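Local atomic coordinates of protein F9 (PDB entry 6CJ6), a protein that serves in the vaccinia virus entry-fusion complex, which merges viral and cellular membranes and opens a pore so that the virion core enters the host cytoplasm. Residues 13-16 with 17-21; 65-68 with 69-73; 54-58 with 59-63; 152-155 with 156-160. All coordinates share one frame; numbering follows the deposited sequence.

Contact 1. Residues 13-16 with 17-21. With PDO (1,3-propandiol), chain X.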
loop_
_atom_site.group_PDB
_atom_site.type_symbol
_atom_site.label_atom_id
_atom_site.label_comp_id
_atom_site.label_asym_id
_atom_site.label_seq_id
_atom_site.Cartn_x
_atom_site.Cartn_y
_atom_site.Cartn_z
ATOM N N LEU A 13 7.843 -0.519 -6.541
ATOM C CA LEU A 13 8.010 0.854 -7.006
ATOM C C LEU A 13 7.083 1.804 -6.260
ATOM O O LEU A 13 7.477 2.926 -5.918
ATOM C CB LEU A 13 7.769 0.931 -8.514
ATOM C CG LEU A 13 8.628 -0.003 -9.366
ATOM C CD1 LEU A 13 8.408 0.260 -10.847
ATOM C CD2 LEU A 13 10.099 0.139 -9.001
ATOM N N PHE A 14 5.848 1.372 -5.991
ATOM C CA PHE A 14 4.897 2.230 -5.292
ATOM C C PHE A 14 5.361 2.524 -3.874
ATOM O O PHE A 14 5.404 3.686 -3.448
ATOM C CB PHE A 14 3.510 1.583 -5.282
ATOM C CG PHE A 14 2.563 2.184 -4.275
ATOM C CD1 PHE A 14 1.846 3.332 -4.574
ATOM C CD2 PHE A 14 2.391 1.600 -3.029
ATOM C CE1 PHE A 14 0.978 3.887 -3.649
ATOM C CE2 PHE A 14 1.529 2.150 -2.100
ATOM C CZ PHE A 14 0.820 3.297 -2.411
ATOM N N ILE A 15 5.707 1.481 -3.117
ATOM C CA ILE A 15 6.020 1.685 -1.708
ATOM C C ILE A 15 7.303 2.491 -1.547
ATOM O O ILE A 15 7.413 3.326 -0.643
ATOM C CB ILE A 15 6.036 0.353 -0.934
ATOM C CG1 ILE A 15 6.014 0.620 0.573
ATOM C CG2 ILE A 15 7.239 -0.497 -1.315
ATOM C CD1 ILE A 15 4.800 1.406 1.030
ATOM N N ASP A 16 8.283 2.276 -2.429
ATOM C CA ASP A 16 9.508 3.067 -2.370
ATOM C C ASP A 16 9.210 4.543 -2.586
ATOM O O ASP A 16 9.773 5.405 -1.901
ATOM C CB ASP A 16 10.510 2.558 -3.405
ATOM C CG ASP A 16 11.075 1.199 -3.046
ATOM O OD1 ASP A 16 10.843 0.747 -1.906
ATOM O OD2 ASP A 16 11.745 0.582 -3.901
ATOM N N SER A 17 8.317 4.851 -3.531
ATOM C CA SER A 17 7.859 6.224 -3.715
ATOM C C SER A 17 7.095 6.715 -2.494
ATOM O O SER A 17 7.305 7.841 -2.027
ATOM C CB SER A 17 6.968 6.304 -4.953
ATOM O OG SER A 17 6.259 7.532 -4.991
ATOM N N TYR A 18 6.200 5.880 -1.968
ATOM C CA TYR A 18 5.355 6.298 -0.856
ATOM C C TYR A 18 6.170 6.505 0.415
ATOM O O TYR A 18 5.885 7.420 1.197
ATOM C CB TYR A 18 4.243 5.269 -0.643
ATOM C CG TYR A 18 3.266 5.618 0.452
ATOM C CD1 TYR A 18 2.679 6.876 0.513
ATOM C CD2 TYR A 18 2.911 4.682 1.412
ATOM C CE1 TYR A 18 1.779 7.194 1.510
ATOM C CE2 TYR A 18 2.011 4.992 2.413
ATOM C CZ TYR A 18 1.450 6.248 2.457
ATOM O OH TYR A 18 0.556 6.559 3.453
ATOM N N LEU A 19 7.196 5.676 0.635
ATOM C CA LEU A 19 8.006 5.811 1.843
ATOM C C LEU A 19 8.795 7.117 1.848
ATOM O O LEU A 19 8.939 7.751 2.900
ATOM C CB LEU A 19 8.929 4.604 2.013
ATOM C CG LEU A 19 8.238 3.288 2.377
ATOM C CD1 LEU A 19 9.229 2.132 2.383
ATOM C CD2 LEU A 19 7.530 3.402 3.716
ATOM N N GLN A 20 9.317 7.531 0.689
ATOM C CA GLN A 20 10.006 8.817 0.599
ATOM C C GLN A 20 9.104 9.954 1.059
ATOM O O GLN A 20 9.519 10.822 1.837
ATOM C CB GLN A 20 10.460 9.071 -0.838
ATOM C CG GLN A 20 11.755 8.399 -1.244
ATOM C CD GLN A 20 12.260 8.910 -2.582
ATOM O OE1 GLN A 20 11.810 9.945 -3.069
ATOM N NE2 GLN A 20 13.193 8.183 -3.186
ATOM N N LYS A 21 7.860 9.965 0.580
ATOM C CA LYS A 21 6.937 11.039 0.928
ATOM C C LYS A 21 6.568 10.995 2.406
ATOM O O LYS A 21 6.413 12.043 3.044
ATOM C CB LYS A 21 5.691 10.941 0.051
ATOM C CG LYS A 21 5.974 11.030 -1.444
ATOM C CD LYS A 21 4.964 10.214 -2.235
ATOM C CE LYS A 21 4.522 10.921 -3.507
ATOM N NZ LYS A 21 5.624 11.089 -4.492
HETATM C C1 PDO X . 10.024 7.973 -6.500
HETATM O O1 PDO X . 9.963 6.640 -5.978
HETATM C C2 PDO X . 8.824 8.769 -6.000
HETATM C C3 PDO X . 9.146 9.476 -4.690
HETATM O O3 PDO X . 7.956 10.078 -4.168
#

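Contact 2. Residues 65-68 with 69-73. With PDO (1,3-propandiol), chain X.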
loop_
_atom_site.group_PDB
_atom_site.type_symbol
_atom_site.label_atom_id
_atom_site.label_comp_id
_atom_site.label_asym_id
_atom_site.label_seq_id
_atom_site.Cartn_x
_atom_site.Cartn_y
_atom_site.Cartn_z
ATOM N N LEU A 65 -0.597 11.329 -0.490
ATOM C CA LEU A 65 0.677 10.792 -0.961
ATOM C C LEU A 65 0.521 9.364 -1.468
ATOM O O LEU A 65 1.255 8.938 -2.368
ATOM C CB LEU A 65 1.710 10.835 0.164
ATOM C CG LEU A 65 2.006 12.198 0.793
ATOM C CD1 LEU A 65 2.875 12.033 2.029
ATOM C CD2 LEU A 65 2.674 13.116 -0.211
ATOM N N MET A 66 -0.420 8.615 -0.891
ATOM C CA MET A 66 -0.747 7.285 -1.389
ATOM C C MET A 66 -1.226 7.349 -2.833
ATOM O O MET A 66 -0.881 6.488 -3.649
ATOM C CB MET A 66 -1.835 6.693 -0.496
ATOM C CG MET A 66 -2.176 5.249 -0.702
ATOM S SD MET A 66 -2.661 4.544 0.888
ATOM C CE MET A 66 -1.104 3.816 1.353
ATOM N N VAL A 67 -2.016 8.368 -3.171
ATOM C CA VAL A 67 -2.534 8.482 -4.531
ATOM C C VAL A 67 -1.481 9.050 -5.477
ATOM O O VAL A 67 -1.370 8.613 -6.629
ATOM C CB VAL A 67 -3.849 9.283 -4.544
ATOM C CG1 VAL A 67 -4.192 9.736 -5.952
ATOM C CG2 VAL A 67 -4.975 8.433 -3.983
ATOM N N GLU A 68 -0.691 10.026 -5.013
ATOM C CA GLU A 68 0.408 10.539 -5.826
ATOM C C GLU A 68 1.310 9.403 -6.288
ATOM O O GLU A 68 1.648 9.302 -7.473
ATOM C CB GLU A 68 1.235 11.557 -5.038
ATOM C CG GLU A 68 0.510 12.820 -4.610
ATOM C CD GLU A 68 1.456 13.847 -4.004
ATOM O OE1 GLU A 68 2.516 14.113 -4.610
ATOM O OE2 GLU A 68 1.146 14.383 -2.919
ATOM N N SER A 69 1.700 8.529 -5.355
ATOM C CA SER A 69 2.589 7.426 -5.697
ATOM C C SER A 69 1.925 6.463 -6.673
ATOM O O SER A 69 2.572 5.969 -7.604
ATOM C CB SER A 69 3.024 6.693 -4.424
ATOM O OG SER A 69 3.619 7.581 -3.490
ATOM N N PHE A 70 0.633 6.188 -6.480
ATOM C CA PHE A 70 -0.075 5.279 -7.376
ATOM C C PHE A 70 -0.079 5.807 -8.802
ATOM O O PHE A 70 0.246 5.080 -9.747
ATOM C CB PHE A 70 -1.504 5.058 -6.880
ATOM C CG PHE A 70 -2.336 4.197 -7.791
ATOM C CD1 PHE A 70 -2.212 2.817 -7.767
ATOM C CD2 PHE A 70 -3.246 4.768 -8.670
ATOM C CE1 PHE A 70 -2.977 2.022 -8.605
ATOM C CE2 PHE A 70 -4.014 3.979 -9.509
ATOM C CZ PHE A 70 -3.881 2.606 -9.478
ATOM N N ILE A 71 -0.458 7.074 -8.979
ATOM C CA ILE A 71 -0.446 7.676 -10.309
ATOM C C ILE A 71 0.967 7.684 -10.875
ATOM O O ILE A 71 1.189 7.336 -12.042
ATOM C CB ILE A 71 -1.056 9.087 -10.257
ATOM C CG1 ILE A 71 -2.554 9.006 -9.954
ATOM C CG2 ILE A 71 -0.790 9.831 -11.557
ATOM C CD1 ILE A 71 -3.136 10.296 -9.428
ATOM N N GLU A 72 1.945 8.067 -10.050
ATOM C CA GLU A 72 3.329 8.118 -10.507
ATOM C C GLU A 72 3.811 6.755 -10.990
ATOM O O GLU A 72 4.502 6.658 -12.010
ATOM C CB GLU A 72 4.223 8.617 -9.377
ATOM C CG GLU A 72 5.694 8.514 -9.692
ATOM C CD GLU A 72 6.549 8.462 -8.449
ATOM O OE1 GLU A 72 6.083 8.924 -7.386
ATOM O OE2 GLU A 72 7.684 7.945 -8.538
ATOM N N VAL A 73 3.452 5.691 -10.272
ATOM C CA VAL A 73 3.963 4.366 -10.602
ATOM C C VAL A 73 3.162 3.727 -11.729
ATOM O O VAL A 73 3.724 3.053 -12.599
ATOM C CB VAL A 73 4.016 3.486 -9.339
ATOM C CG1 VAL A 73 3.976 2.009 -9.704
ATOM C CG2 VAL A 73 5.265 3.808 -8.536
HETATM C C1 PDO X . 10.024 7.973 -6.500
HETATM O O1 PDO X . 9.963 6.640 -5.978
HETATM C C2 PDO X . 8.824 8.769 -6.000
HETATM C C3 PDO X . 9.146 9.476 -4.690
HETATM O O3 PDO X . 7.956 10.078 -4.168
#

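Contact 3. Residues 54-58 with 59-63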
loop_
_atom_site.group_PDB
_atom_site.type_symbol
_atom_site.label_atom_id
_atom_site.label_comp_id
_atom_site.label_asym_id
_atom_site.label_seq_id
_atom_site.Cartn_x
_atom_site.Cartn_y
_atom_site.Cartn_z
ATOM N N LYS A 54 4.969 4.121 10.878
ATOM C CA LYS A 54 5.327 5.469 10.462
ATOM C C LYS A 54 4.058 6.303 10.442
ATOM O O LYS A 54 3.686 6.865 9.406
ATOM C CB LYS A 54 5.972 5.442 9.075
ATOM C CG LYS A 54 7.211 6.313 8.937
ATOM C CD LYS A 54 7.902 6.108 7.591
ATOM C CE LYS A 54 8.806 4.877 7.581
ATOM N NZ LYS A 54 8.066 3.582 7.546
ATOM N N CYS A 55 3.382 6.378 11.583
ATOM C CA CYS A 55 2.053 6.959 11.630
ATOM C C CYS A 55 2.112 8.480 11.601
ATOM O O CYS A 55 3.134 9.102 11.900
ATOM C CB CYS A 55 1.303 6.490 12.871
ATOM S SG CYS A 55 1.641 4.779 13.294
ATOM N N MET A 56 0.981 9.078 11.237
ATOM C CA MET A 56 0.887 10.516 11.071
ATOM C C MET A 56 -0.464 10.999 11.577
ATOM O O MET A 56 -1.286 10.222 12.075
ATOM C CB MET A 56 1.155 10.924 9.620
ATOM C CG MET A 56 0.767 9.874 8.602
ATOM S SD MET A 56 1.629 10.175 7.056
ATOM C CE MET A 56 3.320 10.248 7.644
ATOM N N SER A 57 -0.690 12.305 11.429
ATOM C CA SER A 57 -1.813 12.952 12.096
ATOM C C SER A 57 -3.151 12.510 11.519
ATOM O O SER A 57 -4.096 12.243 12.272
ATOM C CB SER A 57 -1.656 14.470 12.022
ATOM O OG SER A 57 -1.118 14.867 10.772
ATOM N N ASN A 58 -3.261 12.420 10.195
ATOM C CA ASN A 58 -4.559 12.208 9.577
ATOM C C ASN A 58 -4.449 11.318 8.346
ATOM O O ASN A 58 -3.405 11.247 7.694
ATOM C CB ASN A 58 -5.229 13.536 9.218
ATOM C CG ASN A 58 -4.285 14.498 8.532
ATOM O OD1 ASN A 58 -3.387 14.088 7.799
ATOM N ND2 ASN A 58 -4.475 15.789 8.777
ATOM N N SER A 59 -5.560 10.653 8.030
ATOM C CA SER A 59 -5.580 9.718 6.913
ATOM C C SER A 59 -5.634 10.435 5.570
ATOM O O SER A 59 -5.179 9.884 4.558
ATOM C CB SER A 59 -6.762 8.762 7.060
ATOM O OG SER A 59 -7.971 9.479 7.245
ATOM N N ARG A 60 -6.189 11.653 5.535
ATOM C CA ARG A 60 -6.261 12.398 4.281
ATOM C C ARG A 60 -4.872 12.656 3.711
ATOM O O ARG A 60 -4.666 12.566 2.494
ATOM C CB ARG A 60 -7.005 13.719 4.482
ATOM C CG ARG A 60 -8.524 13.612 4.479
ATOM C CD ARG A 60 -9.089 13.402 3.075
ATOM N NE ARG A 60 -8.519 14.318 2.093
ATOM C CZ ARG A 60 -7.943 13.938 0.958
ATOM N NH1 ARG A 60 -7.873 12.653 0.644
ATOM N NH2 ARG A 60 -7.451 14.845 0.124
ATOM N N LEU A 61 -3.907 12.986 4.573
ATOM C CA LEU A 61 -2.535 13.168 4.106
ATOM C C LEU A 61 -1.947 11.852 3.619
ATOM O O LEU A 61 -1.202 11.825 2.633
ATOM C CB LEU A 61 -1.677 13.761 5.222
ATOM C CG LEU A 61 -0.163 13.810 5.009
ATOM C CD1 LEU A 61 0.188 14.623 3.769
ATOM C CD2 LEU A 61 0.528 14.374 6.244
ATOM N N SER A 62 -2.265 10.754 4.306
ATOM C CA SER A 62 -1.804 9.442 3.870
ATOM C C SER A 62 -2.322 9.134 2.471
ATOM O O SER A 62 -1.543 8.866 1.551
ATOM C CB SER A 62 -2.265 8.375 4.866
ATOM O OG SER A 62 -1.753 8.623 6.163
ATOM N N PHE A 63 -3.642 9.205 2.290
ATOM C CA PHE A 63 -4.238 8.903 0.993
ATOM C C PHE A 63 -3.747 9.841 -0.104
ATOM O O PHE A 63 -3.667 9.440 -1.268
ATOM C CB PHE A 63 -5.762 8.934 1.094
ATOM C CG PHE A 63 -6.366 7.624 1.512
ATOM C CD1 PHE A 63 -6.502 6.591 0.598
ATOM C CD2 PHE A 63 -6.803 7.428 2.810
ATOM C CE1 PHE A 63 -7.062 5.387 0.973
ATOM C CE2 PHE A 63 -7.361 6.223 3.193
ATOM C CZ PHE A 63 -7.488 5.200 2.269
#

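Contact 4. Residues 152-155 with 156-160. With PDO (1,3-propandiol), chain Z; MOH (methanol), chain B; EDO (1,2-ethanediol), chain N; EOH (ethanol), chain C.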
loop_
_atom_site.group_PDB
_atom_site.type_symbol
_atom_site.label_atom_id
_atom_site.label_comp_id
_atom_site.label_asym_id
_atom_site.label_seq_id
_atom_site.Cartn_x
_atom_site.Cartn_y
_atom_site.Cartn_z
ATOM N N GLN A 152 -3.692 -1.772 1.868
ATOM C CA GLN A 152 -4.041 -3.170 1.631
ATOM C C GLN A 152 -4.626 -3.362 0.238
ATOM O O GLN A 152 -4.202 -4.254 -0.508
ATOM C CB GLN A 152 -5.022 -3.660 2.698
ATOM C CG GLN A 152 -5.852 -4.852 2.236
ATOM C CD GLN A 152 -6.624 -5.512 3.357
ATOM O OE1 GLN A 152 -6.098 -5.726 4.449
ATOM N NE2 GLN A 152 -7.879 -5.842 3.091
ATOM N N THR A 153 -5.611 -2.536 -0.126
ATOM C CA THR A 153 -6.192 -2.618 -1.462
ATOM C C THR A 153 -5.120 -2.469 -2.534
ATOM O O THR A 153 -5.129 -3.187 -3.540
ATOM C CB THR A 153 -7.265 -1.541 -1.625
ATOM O OG1 THR A 153 -8.132 -1.553 -0.484
ATOM C CG2 THR A 153 -8.095 -1.793 -2.883
ATOM N N ILE A 154 -4.174 -1.554 -2.321
ATOM C CA ILE A 154 -3.101 -1.336 -3.286
ATOM C C ILE A 154 -2.135 -2.520 -3.316
ATOM O O ILE A 154 -1.668 -2.923 -4.389
ATOM C CB ILE A 154 -2.398 0.004 -3.003
ATOM C CG1 ILE A 154 -3.345 1.167 -3.315
ATOM C CG2 ILE A 154 -1.103 0.121 -3.793
ATOM C CD1 ILE A 154 -2.744 2.525 -3.076
ATOM N N VAL A 155 -1.815 -3.094 -2.149
ATOM C CA VAL A 155 -0.964 -4.286 -2.121
ATOM C C VAL A 155 -1.577 -5.393 -2.967
ATOM O O VAL A 155 -0.958 -5.900 -3.906
ATOM C CB VAL A 155 -0.725 -4.766 -0.677
ATOM C CG1 VAL A 155 -0.120 -6.165 -0.689
ATOM C CG2 VAL A 155 0.185 -3.817 0.074
ATOM N N LYS A 156 -2.819 -5.765 -2.654
ATOM C CA LYS A 156 -3.455 -6.913 -3.286
ATOM C C LYS A 156 -3.646 -6.747 -4.789
ATOM O O LYS A 156 -4.021 -7.716 -5.456
ATOM C CB LYS A 156 -4.783 -7.213 -2.587
ATOM C CG LYS A 156 -4.643 -7.383 -1.078
ATOM C CD LYS A 156 -5.952 -7.789 -0.431
ATOM C CE LYS A 156 -6.266 -9.240 -0.717
ATOM N NZ LYS A 156 -7.614 -9.627 -0.219
ATOM N N SER A 157 -3.391 -5.559 -5.339
ATOM C CA SER A 157 -3.493 -5.325 -6.774
ATOM C C SER A 157 -2.126 -5.171 -7.428
ATOM O O SER A 157 -1.801 -5.909 -8.362
ATOM C CB SER A 157 -4.377 -4.104 -7.056
ATOM O OG SER A 157 -4.544 -3.915 -8.450
ATOM N N LEU A 158 -1.305 -4.229 -6.956
ATOM C CA LEU A 158 0.012 -4.022 -7.548
ATOM C C LEU A 158 0.948 -5.204 -7.325
ATOM O O LEU A 158 1.936 -5.341 -8.055
ATOM C CB LEU A 158 0.658 -2.750 -6.995
ATOM C CG LEU A 158 0.002 -1.396 -7.270
ATOM C CD1 LEU A 158 0.895 -0.284 -6.766
ATOM C CD2 LEU A 158 -0.274 -1.207 -8.742
ATOM N N ASN A 159 0.666 -6.054 -6.335
ATOM C CA ASN A 159 1.525 -7.198 -6.056
ATOM C C ASN A 159 1.452 -8.256 -7.143
ATOM O O ASN A 159 2.370 -9.076 -7.257
ATOM C CB ASN A 159 1.114 -7.846 -4.739
ATOM C CG ASN A 159 2.266 -8.493 -4.033
ATOM O OD1 ASN A 159 3.418 -8.109 -4.235
ATOM N ND2 ASN A 159 1.970 -9.481 -3.196
ATOM N N LYS A 160 0.380 -8.269 -7.926
ATOM C CA LYS A 160 0.181 -9.267 -8.963
ATOM C C LYS A 160 0.846 -8.896 -10.282
ATOM O O LYS A 160 0.824 -9.706 -11.212
ATOM C CB LYS A 160 -1.318 -9.489 -9.191
ATOM C CG LYS A 160 -2.088 -9.949 -7.961
ATOM C CD LYS A 160 -3.587 -9.892 -8.219
ATOM C CE LYS A 160 -4.384 -10.462 -7.058
ATOM N NZ LYS A 160 -5.850 -10.252 -7.241
HETATM C C1 PDO Z . -7.702 -6.198 -8.801
HETATM O O1 PDO Z . -7.129 -5.001 -9.340
HETATM C C2 PDO Z . -8.766 -5.833 -7.773
HETATM C C3 PDO Z . -9.892 -6.859 -7.766
HETATM O O3 PDO Z . -11.116 -6.223 -7.382
HETATM C C MOH B . -8.663 -7.285 5.981
HETATM O O MOH B . -7.997 -6.320 6.770
HETATM C C1 EDO N . -7.086 -12.544 -2.598
HETATM O O1 EDO N . -7.526 -11.193 -2.773
HETATM C C2 EDO N . -7.349 -12.982 -1.162
HETATM O O2 EDO N . -6.376 -13.959 -0.775
HETATM C C1 EOH C . -8.689 -8.721 -5.156
HETATM C C2 EOH C . -9.377 -9.028 -3.921
HETATM O O EOH C . -7.395 -8.184 -4.937
#

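Contact 1. Residues 13-16 with 17-21
L13, F14 and I15 pass their carbonyls to S17, Y18 and L19 in turn, the i to i+4 pattern of a regular alpha helix; L19 N sits 2.7 Å from I15 O, while the next bond, Q20 N to D16 O, is weak at 3.4 Å. F14 and Y18, one turn apart, have ring planes only 19° from parallel, but slid so far along each other that they barely overlap. What covers one face of the F14 ring is Y18 CB, toward the rim and 4.3 Å from F14 CZ. I15 CD1 comes to the edge of the Y18 ring, in its plane, 3.8 Å from Y18 CD2. With CG1 anti to the backbone N (chi1 -166°), I15 also lays that branch against L19, CG1 to CG 3.9 Å. This apolar side of helix 10-24 is buried: F14 packs on helix 145-158, I15 on strand 133-141, and Y18 on S62 and M66 of helix 59-74. Another side carries polar groups, where S17 faces E72 of helix 59-74. There O3 of a 1,3-propanediol bridges S17 and K21: it lies 3.2 Å from both S17 O and S17 OG, which compete for its one proton, and accepts from K21 NZ at 2.6 Å.

Contact 2. Residues 65-68 with 69-73
In helix 59-74, which runs between helices 10-24 and 145-158, S69 and L65 sit one turn apart and are joined twice over. S69 folds its hydroxyl back onto the helix: OG lies anti to its own carbonyl carbon (chi1 -55°) and donates to L65 O at 2.9 Å. The backbone S69 N reaches the same L65 O at 3.0 Å, from the opposite face of the carbonyl plane, so two bonds grip one oxygen, a familiar way for a helical serine to satisfy its hydroxyl inside a protein. S69 OG also pairs with S17 OG of helix 10-24, which makes it a polar link between the two helices. F70 N continues the ladder to M66 O at 3.2 Å. The I71 N bond to V67 O is almost straight, 178° at the hydrogen, and E72 N closes on E68 O at 2.9 Å.

Around the helix the side chains part company. M66 packs on L151 and I154 of helix 145-158, and F70 lies against A86 and I89 of helix 79-89. E72 has CG anti to the backbone N (chi1 172°) and an extended chain, which carries its carboxylate to S17 OG, a hydrogen-bond partner of OE1; K21 NZ makes a long, weak ion pair with the same oxygen. The apolar touch one turn apart is between branch ends, V67 CG1 to I71 CD1 at 3.7 Å.

Contact 3. Residues 54-58 with 59-63
M56 and N58 are the residues of the 54-58 loop whose side chains meet the start of helix 59-74, with N58 as its N-cap. The loop leaves strand 47-53 at K54, which shares backbone hydrogen bonds with N141 of strand 133-141, and C55 follows, tied to C33 by a disulfide. M56 then points toward the helix: its CG comes within 3.7 Å of S62 OG, and the chain carries SD on to 4.4 Å from L61 CD2. M56 also touches L22 of helix 10-24, so it meets both helices. At N58 the side chain turns to the helix end. A chi1 of 46° puts CG between the backbone N and the carbonyl carbon, and from there OD1 reaches over the first turn to accept from L61 N. That capping bond is weak, 3.4 Å long with an angle of 147° at the hydrogen. The N58 and L61 side chains cross at a slant rather than running alongside each other. R60, in the first turn, sends its side chain away from the loop to a salt bridge with E104 of helix 102-113. The capping oxygen N58 OD1 also lies 3.1 Å from L61 CB.

Contact 4. Residues 152-155 with 156-160
I154 and L158 run side by side and point the same way, one turn apart, with I154 CG2 3.6 Å from L158 CD1. Placing CG2 anti to the backbone N, I154 turns this branch up the helix to L158. Q152 and K156 form a second parallel pair on another side, met more loosely, Q152 CG to K156 CD 4.0 Å. Both end at D123 of strand 119-127: Q152 OE1 takes a hydrogen bond from its backbone N, and K156 NZ makes a salt bridge with its carboxylate. These are the last turns of helix 145-158, which is covered by F14 and Y11 of helix 10-24 and by I85 and I89 of helix 79-89. Here the backbone begins to tighten. K156 N still bonds to Q152 O almost straight, at 3.0 Å and 175°, but I154 O takes two donors: L158 N at 2.9 Å, nearly in line with the carbonyl, and S157 N at 3.3 Å, from well above the carbonyl plane. V155 O accepts from N159 N at 2.9 Å, and N159 CB comes toward that same oxygen, 3.0 Å away. S157, which packs on I85 and I89, has OG 2.9 Å from O1 of a 1,3-propanediol, a hydrogen bond in which either could donate.

How the contacts relate
Three helices, with the loop leading into one of them, carry the four contacts. Contact 1 comes first along the chain, on helix 10-24; contact 3 straddles the start of helix 59-74, with contact 2 further along it; contact 4 is last, at the end of helix 145-158. Contacts 1 and 2 are nearest, their centres about 8 Å apart, joined by the S17 hydroxyl and sharing one 1,3-propanediol. Contact 4 lies about 13 to 14 Å from both, centre to centre, and meets them through F14, M66 and F70 in an apolar core. Contact 3 is about 14 Å from contacts 1 and 2, touching contact 1 where Y18 meets S62, and about 19 Å from contact 4, which it does not touch.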